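Local atomic coordinates of Mgp-operon protein 3 (Mycoplasma pneumoniae, PDB entry 6RJ1), a protein that probably serves adhesion to host cells as P40/P90, an extracellular, membrane-associated adhesin of this human pathogen. Residues A[472-477]-A[537-542]; A[851-856]-A[864-869]; A[928-933]-A[941-946]. One frame throughout, in Å; residues are numbered along the deposited sequence.

In the fold
Following the chain from the N terminus, contact 1 comes first: residues 472-477, in the loop between strands 464-468 and 477-482, meet the start of strand 538-546 and close a loop of 59 residues. That joins two mixed sheets close to the centre of the chain. Contacts 2 and 3 are hairpins, each closing a stretch of seven residues, on strands 851-857 with 862-868 and 928-933 with 939-945. The three loops follow in series; none nests in or crosses another. Contacts 2 and 3 touch: L929 packs on T866 and K852 NZ makes a probable, weak hydrogen bond to T930 O, joining the sheet of 851-857 and 862-868 to the four-stranded sheet beginning with 928-933. Contact 1 touches neither.

Contact 1: A[472-477]-A[537-542]; sequences RVPSLW and AYLIAG
The flat V473-P474 peptide carries methyl CD2 of L539 over one face, with CD2 3.7 Å from P474 N and 3.8 Å from V473 C. P474's pyrrolidine ring lies alongside L539, its CD 4.0 Å from L539 CD2, while CB at another corner meets CB of A537. With CG anti to the carbonyl carbon (chi1 -64°), the L539 side chain can bring CD2 to this peptide. The CB of Y538 points away from the loop, and its ring meets W493 edge-to-face. Between these groups S475 and Y538 form a single antiparallel bridge. Its two bonds run from S475 N to Y538 O (2.9 Å, N-H...O angle 163°) and from Y538 N back to S475 O (3.2 Å). L476 CD1 reaches the same A537 CB that P474 CB touches; on the other flank S475 OG lies 3.7 Å from I540 CG1. The pairing joins the loop that leads into strand 477-482 to the strand beginning at Y538, and so links neighbouring sheets of a fold whose family is grouped with the beta-propellers. Buried as it is, the contact satisfies the backbone polar atoms of S475 and Y538 through each other, while proline, leucine and alanine carbons supply an apolar flank.

Contact 2: A[851-856]-A[864-869]; sequences LKDVTY and FYTFDN
T866 O accepts two backbone N-H groups at once, from K852 N at 2.8 Å and from D853 N at 3.2 Å, both from the same face of its carbonyl plane. This double grip marks a classic beta bulge, K852 and D853 sharing T866 across the hairpin of strands 851-857 and 862-868. T866 N returns a bond to D853 O, and T855 and F864 exchange a reciprocal pair. On the face bearing L851, V854, Y865 and F867, aliphatic groups sit on aromatic ones. V854 CG1, anti to the backbone N (chi1 -163°), lies 3.5 Å from the centroid of the Y865 ring, 14° off its normal, a CH-pi contact. L851 CD1 divides itself between two rings: it stands over the F867 face, offset toward the rim and 4.0 Å from the centroid, and touches the edge of Y865 at CD2. Y865 OH is bonded to G781 O. K852 NZ stays 4.2 Å from D868 OD2, beyond a salt bridge, and makes a weak hydrogen bond to T930 O of strand 928-933, while D868 OD1 bonds to G870 N. With those other partners, K852 and D868 probably add little to a hairpin held by backbone bonds and CH-pi packing.

Contact 3: A[928-933]-A[941-946]; sequences DLTGIL and AVITKD
T930 overlaps I943 obliquely, its CB 3.7 Å from I943 CB, while its OG1 lies against the aliphatic part of K945, which crosses it at about a right angle. The two strands, 928-933 and 939-945, form a beta hairpin interrupted by a classic bulge, in which T930 and G931 both face I943. G931 adopts a positive phi of 155° there and accepts I943 N at its carbonyl O (2.8 Å). Beyond the bulge, L933 and A941 bond reciprocally. At the other end D928 and K945 do likewise, K945 N reaching D928 O at 2.7 Å. The face holding L929, I932, V942 and T944 is largely apolar. L929 CD1 meets CG1 of V942 at 3.6 Å, the two side chains nearly perpendicular, whereas I932 runs beside V942 with CG1 against CG2. V942 thus fits between both partners, its CG1 anti to the backbone N (chi1 179°) and turned toward L929. Y888 and V890 of strand 888-896 pack on this face, joining the four-stranded sheet to its neighbour. On the opposite face, I943 CD1 rests 4.0 Å from L933 CD1. In the bulge itself, T930 N meets I943 O from above the carbonyl plane, 45° out of it.

Contact 1: A[472-477]-A[537-542]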
# COMPACT_ATOMS: atom_id res chain seq x y z
N ARG A 472 -1.19 2.40 -5.07
CA ARG A 472 -0.19 1.86 -5.98
C ARG A 472 1.22 2.38 -5.74
O ARG A 472 2.16 1.76 -6.25
CB ARG A 472 -0.63 2.03 -7.43
CG ARG A 472 -0.51 0.71 -8.19
CD ARG A 472 -1.79 0.34 -8.89
NE ARG A 472 -1.79 0.82 -10.27
CZ ARG A 472 -2.53 1.84 -10.69
NH1 ARG A 472 -2.49 2.21 -11.96
NH2 ARG A 472 -3.32 2.49 -9.85
N VAL A 473 1.39 3.48 -4.98
CA VAL A 473 2.71 4.04 -4.62
C VAL A 473 2.74 4.21 -3.09
O VAL A 473 1.75 4.71 -2.54
CB VAL A 473 3.02 5.37 -5.36
CG1 VAL A 473 4.33 5.99 -4.89
CG2 VAL A 473 3.05 5.18 -6.87
N PRO A 474 3.83 3.79 -2.38
CA PRO A 474 3.86 3.97 -0.91
C PRO A 474 3.88 5.45 -0.50
O PRO A 474 4.43 6.29 -1.22
CB PRO A 474 5.15 3.25 -0.50
CG PRO A 474 6.01 3.29 -1.70
CD PRO A 474 5.08 3.16 -2.86
N SER A 475 3.20 5.76 0.61
CA SER A 475 3.09 7.11 1.14
C SER A 475 3.69 7.15 2.54
O SER A 475 3.43 6.27 3.36
CB SER A 475 1.65 7.59 1.11
OG SER A 475 0.79 6.80 1.91
N LEU A 476 4.51 8.17 2.80
CA LEU A 476 5.23 8.36 4.05
C LEU A 476 4.52 9.28 5.05
O LEU A 476 4.94 9.38 6.21
CB LEU A 476 6.65 8.88 3.75
CG LEU A 476 7.74 7.82 3.46
CD1 LEU A 476 7.51 7.09 2.12
CD2 LEU A 476 9.10 8.46 3.41
N TRP A 477 3.44 9.93 4.62
CA TRP A 477 2.69 10.86 5.46
C TRP A 477 1.20 10.92 5.12
O TRP A 477 0.78 10.36 4.10
CB TRP A 477 3.33 12.26 5.40
CG TRP A 477 3.49 12.78 4.01
CD1 TRP A 477 2.51 13.31 3.21
CD2 TRP A 477 4.70 12.80 3.23
NE1 TRP A 477 3.04 13.68 1.99
CE2 TRP A 477 4.38 13.37 1.97
CE3 TRP A 477 6.03 12.42 3.48
CZ2 TRP A 477 5.34 13.54 0.97
CZ3 TRP A 477 6.97 12.59 2.48
CH2 TRP A 477 6.62 13.14 1.24
N ALA A 537 6.07 3.67 5.83
CA ALA A 537 5.26 3.71 4.62
C ALA A 537 4.15 2.70 4.55
O ALA A 537 4.24 1.60 5.12
CB ALA A 537 6.16 3.60 3.40
N TYR A 538 3.09 3.08 3.81
CA TYR A 538 1.91 2.26 3.58
C TYR A 538 1.39 2.44 2.16
O TYR A 538 1.55 3.51 1.56
CB TYR A 538 0.81 2.61 4.61
CG TYR A 538 1.19 2.27 6.04
CD1 TYR A 538 1.03 0.97 6.53
CD2 TYR A 538 1.76 3.22 6.88
CE1 TYR A 538 1.44 0.64 7.83
CE2 TYR A 538 2.17 2.90 8.17
CZ TYR A 538 2.00 1.61 8.64
OH TYR A 538 2.40 1.31 9.92
N LEU A 539 0.76 1.37 1.62
CA LEU A 539 0.06 1.33 0.31
C LEU A 539 -1.44 1.28 0.66
O LEU A 539 -2.02 0.22 0.88
CB LEU A 539 0.51 0.14 -0.54
CG LEU A 539 1.98 0.18 -0.96
CD1 LEU A 539 2.70 -1.08 -0.56
CD2 LEU A 539 2.13 0.47 -2.44
N ILE A 540 -2.02 2.48 0.84
CA ILE A 540 -3.37 2.76 1.34
C ILE A 540 -4.47 2.23 0.43
O ILE A 540 -4.67 2.76 -0.66
CB ILE A 540 -3.53 4.30 1.63
CG1 ILE A 540 -2.36 4.86 2.50
CG2 ILE A 540 -4.91 4.66 2.22
CD1 ILE A 540 -2.31 4.46 3.99
N ALA A 541 -5.24 1.24 0.92
CA ALA A 541 -6.39 0.67 0.21
C ALA A 541 -7.59 1.64 0.23
O ALA A 541 -8.46 1.56 -0.64
CB ALA A 541 -6.78 -0.66 0.81
N GLY A 542 -7.61 2.53 1.22
CA GLY A 542 -8.65 3.53 1.37
C GLY A 542 -9.01 3.88 2.79
O GLY A 542 -8.48 3.31 3.74

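Contact 2: A[851-856]-A[864-869]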
# COMPACT_ATOMS: atom_id res chain seq x y z
N LEU A 851 -10.39 0.40 -10.87
CA LEU A 851 -11.52 0.77 -10.03
C LEU A 851 -11.83 2.25 -10.14
O LEU A 851 -10.96 3.09 -9.88
CB LEU A 851 -11.32 0.34 -8.57
CG LEU A 851 -12.43 0.75 -7.59
CD1 LEU A 851 -13.59 -0.21 -7.63
CD2 LEU A 851 -11.90 0.85 -6.21
N LYS A 852 -13.05 2.58 -10.56
CA LYS A 852 -13.43 3.97 -10.70
C LYS A 852 -14.36 4.42 -9.57
O LYS A 852 -14.29 5.58 -9.16
CB LYS A 852 -13.96 4.29 -12.11
CG LYS A 852 -15.46 4.44 -12.26
CD LYS A 852 -15.80 5.79 -12.86
CE LYS A 852 -17.14 5.83 -13.53
NZ LYS A 852 -17.29 7.05 -14.36
N ASP A 853 -15.18 3.50 -9.02
CA ASP A 853 -16.12 3.88 -7.97
C ASP A 853 -16.51 2.76 -7.01
O ASP A 853 -16.58 1.60 -7.41
CB ASP A 853 -17.38 4.51 -8.60
CG ASP A 853 -18.47 4.86 -7.62
OD1 ASP A 853 -18.30 5.84 -6.85
OD2 ASP A 853 -19.49 4.13 -7.59
N VAL A 854 -16.76 3.12 -5.74
CA VAL A 854 -17.28 2.21 -4.73
C VAL A 854 -18.49 2.89 -4.09
O VAL A 854 -18.39 4.06 -3.70
CB VAL A 854 -16.29 1.73 -3.64
CG1 VAL A 854 -16.84 0.49 -2.95
CG2 VAL A 854 -14.92 1.43 -4.22
N THR A 855 -19.61 2.17 -4.00
CA THR A 855 -20.86 2.67 -3.43
C THR A 855 -21.43 1.65 -2.47
O THR A 855 -21.36 0.46 -2.74
CB THR A 855 -21.87 2.96 -4.55
OG1 THR A 855 -21.26 3.75 -5.56
CG2 THR A 855 -23.12 3.65 -4.06
N TYR A 856 -22.03 2.12 -1.37
CA TYR A 856 -22.73 1.28 -0.41
C TYR A 856 -24.19 1.70 -0.41
O TYR A 856 -24.47 2.90 -0.31
CB TYR A 856 -22.12 1.39 0.99
CG TYR A 856 -22.79 0.51 2.03
CD1 TYR A 856 -22.52 -0.85 2.11
CD2 TYR A 856 -23.68 1.05 2.96
CE1 TYR A 856 -23.12 -1.66 3.07
CE2 TYR A 856 -24.30 0.25 3.92
CZ TYR A 856 -24.01 -1.11 3.98
OH TYR A 856 -24.58 -1.90 4.94
N PHE A 864 -21.12 -1.86 -4.17
CA PHE A 864 -21.00 -1.96 -5.62
C PHE A 864 -19.67 -1.36 -6.06
O PHE A 864 -19.42 -0.19 -5.81
CB PHE A 864 -22.20 -1.32 -6.33
CG PHE A 864 -23.51 -2.00 -6.05
CD1 PHE A 864 -23.86 -3.18 -6.69
CD2 PHE A 864 -24.41 -1.45 -5.14
CE1 PHE A 864 -25.08 -3.81 -6.42
CE2 PHE A 864 -25.63 -2.09 -4.86
CZ PHE A 864 -25.95 -3.26 -5.51
N TYR A 865 -18.82 -2.20 -6.67
CA TYR A 865 -17.48 -1.82 -7.16
C TYR A 865 -17.50 -1.66 -8.66
O TYR A 865 -17.69 -2.65 -9.38
CB TYR A 865 -16.44 -2.87 -6.74
CG TYR A 865 -16.07 -2.80 -5.28
CD1 TYR A 865 -16.89 -3.34 -4.30
CD2 TYR A 865 -14.87 -2.21 -4.87
CE1 TYR A 865 -16.56 -3.27 -2.94
CE2 TYR A 865 -14.52 -2.14 -3.53
CZ TYR A 865 -15.36 -2.67 -2.56
OH TYR A 865 -15.02 -2.59 -1.24
N THR A 866 -17.34 -0.42 -9.14
CA THR A 866 -17.34 -0.10 -10.56
C THR A 866 -15.91 -0.05 -11.08
O THR A 866 -15.06 0.63 -10.51
CB THR A 866 -18.16 1.16 -10.83
OG1 THR A 866 -19.46 1.00 -10.26
CG2 THR A 866 -18.30 1.45 -12.32
N PHE A 867 -15.66 -0.80 -12.15
CA PHE A 867 -14.36 -0.89 -12.81
C PHE A 867 -14.46 -0.35 -14.22
O PHE A 867 -15.30 -0.81 -15.00
CB PHE A 867 -13.88 -2.34 -12.83
CG PHE A 867 -13.51 -2.84 -11.45
CD1 PHE A 867 -12.22 -2.70 -10.97
CD2 PHE A 867 -14.46 -3.46 -10.64
CE1 PHE A 867 -11.88 -3.15 -9.69
CE2 PHE A 867 -14.11 -3.91 -9.37
CZ PHE A 867 -12.83 -3.74 -8.90
N ASP A 868 -13.60 0.61 -14.56
CA ASP A 868 -13.58 1.28 -15.86
C ASP A 868 -12.31 0.89 -16.61
O ASP A 868 -11.22 1.20 -16.14
CB ASP A 868 -13.63 2.80 -15.62
CG ASP A 868 -14.01 3.69 -16.79
OD1 ASP A 868 -13.73 3.30 -17.96
OD2 ASP A 868 -14.57 4.79 -16.54
N ASN A 869 -12.45 0.24 -17.79
CA ASN A 869 -11.33 -0.16 -18.65
C ASN A 869 -10.50 1.02 -19.20
O ASN A 869 -9.33 0.83 -19.55
CB ASN A 869 -11.81 -1.06 -19.79
CG ASN A 869 -12.19 -2.46 -19.35
OD1 ASN A 869 -11.93 -2.89 -18.22
ND2 ASN A 869 -12.83 -3.21 -20.24

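Contact 3: A[928-933]-A[941-946]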
# COMPACT_ATOMS: atom_id res chain seq x y z
N ASP A 928 -17.62 3.24 -23.28
CA ASP A 928 -17.03 4.08 -22.24
C ASP A 928 -18.10 4.51 -21.26
O ASP A 928 -19.09 5.11 -21.65
CB ASP A 928 -16.30 5.29 -22.84
CG ASP A 928 -15.06 4.88 -23.61
OD1 ASP A 928 -14.13 4.29 -22.99
OD2 ASP A 928 -15.00 5.15 -24.83
N LEU A 929 -17.92 4.16 -19.99
CA LEU A 929 -18.88 4.42 -18.94
C LEU A 929 -18.87 5.86 -18.38
O LEU A 929 -17.82 6.34 -17.94
CB LEU A 929 -18.67 3.39 -17.83
CG LEU A 929 -19.56 3.52 -16.60
CD1 LEU A 929 -20.89 2.82 -16.81
CD2 LEU A 929 -18.86 2.96 -15.42
N THR A 930 -20.06 6.50 -18.35
CA THR A 930 -20.26 7.83 -17.76
C THR A 930 -20.52 7.65 -16.25
O THR A 930 -20.06 8.45 -15.42
CB THR A 930 -21.42 8.55 -18.45
OG1 THR A 930 -21.15 8.63 -19.85
CG2 THR A 930 -21.68 9.94 -17.91
N GLY A 931 -21.22 6.57 -15.92
CA GLY A 931 -21.56 6.20 -14.56
C GLY A 931 -22.80 5.35 -14.47
O GLY A 931 -23.44 5.04 -15.49
N ILE A 932 -23.14 4.95 -13.25
CA ILE A 932 -24.30 4.12 -12.93
C ILE A 932 -25.18 4.83 -11.88
O ILE A 932 -24.68 5.26 -10.84
CB ILE A 932 -23.88 2.68 -12.49
CG1 ILE A 932 -23.04 1.99 -13.59
CG2 ILE A 932 -25.11 1.82 -12.11
CD1 ILE A 932 -22.10 1.02 -13.12
N LEU A 933 -26.48 4.96 -12.18
CA LEU A 933 -27.44 5.61 -11.29
C LEU A 933 -28.33 4.59 -10.60
O LEU A 933 -29.06 3.88 -11.29
CB LEU A 933 -28.35 6.61 -12.04
CG LEU A 933 -27.71 7.64 -12.96
CD1 LEU A 933 -28.78 8.42 -13.68
CD2 LEU A 933 -26.82 8.61 -12.21
N ALA A 941 -29.55 2.36 -13.75
CA ALA A 941 -29.26 2.87 -15.09
C ALA A 941 -27.76 2.99 -15.31
O ALA A 941 -27.04 3.44 -14.42
CB ALA A 941 -29.92 4.22 -15.29
N VAL A 942 -27.30 2.55 -16.49
CA VAL A 942 -25.89 2.54 -16.86
C VAL A 942 -25.68 3.49 -18.06
O VAL A 942 -26.10 3.19 -19.18
CB VAL A 942 -25.41 1.08 -17.10
CG1 VAL A 942 -23.94 1.01 -17.52
CG2 VAL A 942 -25.64 0.23 -15.85
N ILE A 943 -25.08 4.67 -17.79
CA ILE A 943 -24.81 5.72 -18.77
C ILE A 943 -23.49 5.42 -19.50
O ILE A 943 -22.48 5.11 -18.88
CB ILE A 943 -24.83 7.17 -18.20
CG1 ILE A 943 -25.79 7.37 -16.97
CG2 ILE A 943 -25.11 8.18 -19.30
CD1 ILE A 943 -27.30 7.03 -17.07
N THR A 944 -23.53 5.53 -20.83
CA THR A 944 -22.44 5.18 -21.72
C THR A 944 -22.19 6.24 -22.82
O THR A 944 -23.12 6.92 -23.27
CB THR A 944 -22.74 3.76 -22.26
OG1 THR A 944 -21.99 2.81 -21.50
CG2 THR A 944 -22.51 3.58 -23.75
N LYS A 945 -20.93 6.35 -23.24
CA LYS A 945 -20.41 7.22 -24.30
C LYS A 945 -19.78 6.36 -25.39
O LYS A 945 -19.27 5.26 -25.12
CB LYS A 945 -19.34 8.16 -23.74
CG LYS A 945 -19.84 9.26 -22.82
CD LYS A 945 -18.69 10.08 -22.21
CE LYS A 945 -18.05 9.46 -20.98
NZ LYS A 945 -17.07 10.37 -20.35
N ASP A 946 -19.77 6.88 -26.62
CA ASP A 946 -19.20 6.28 -27.83
C ASP A 946 -18.92 7.46 -28.78
O ASP A 946 -17.84 7.58 -29.35
CB ASP A 946 -20.21 5.28 -28.45
CG ASP A 946 -19.78 4.63 -29.75
OD1 ASP A 946 -19.99 5.24 -30.82
OD2 ASP A 946 -19.28 3.49 -29.70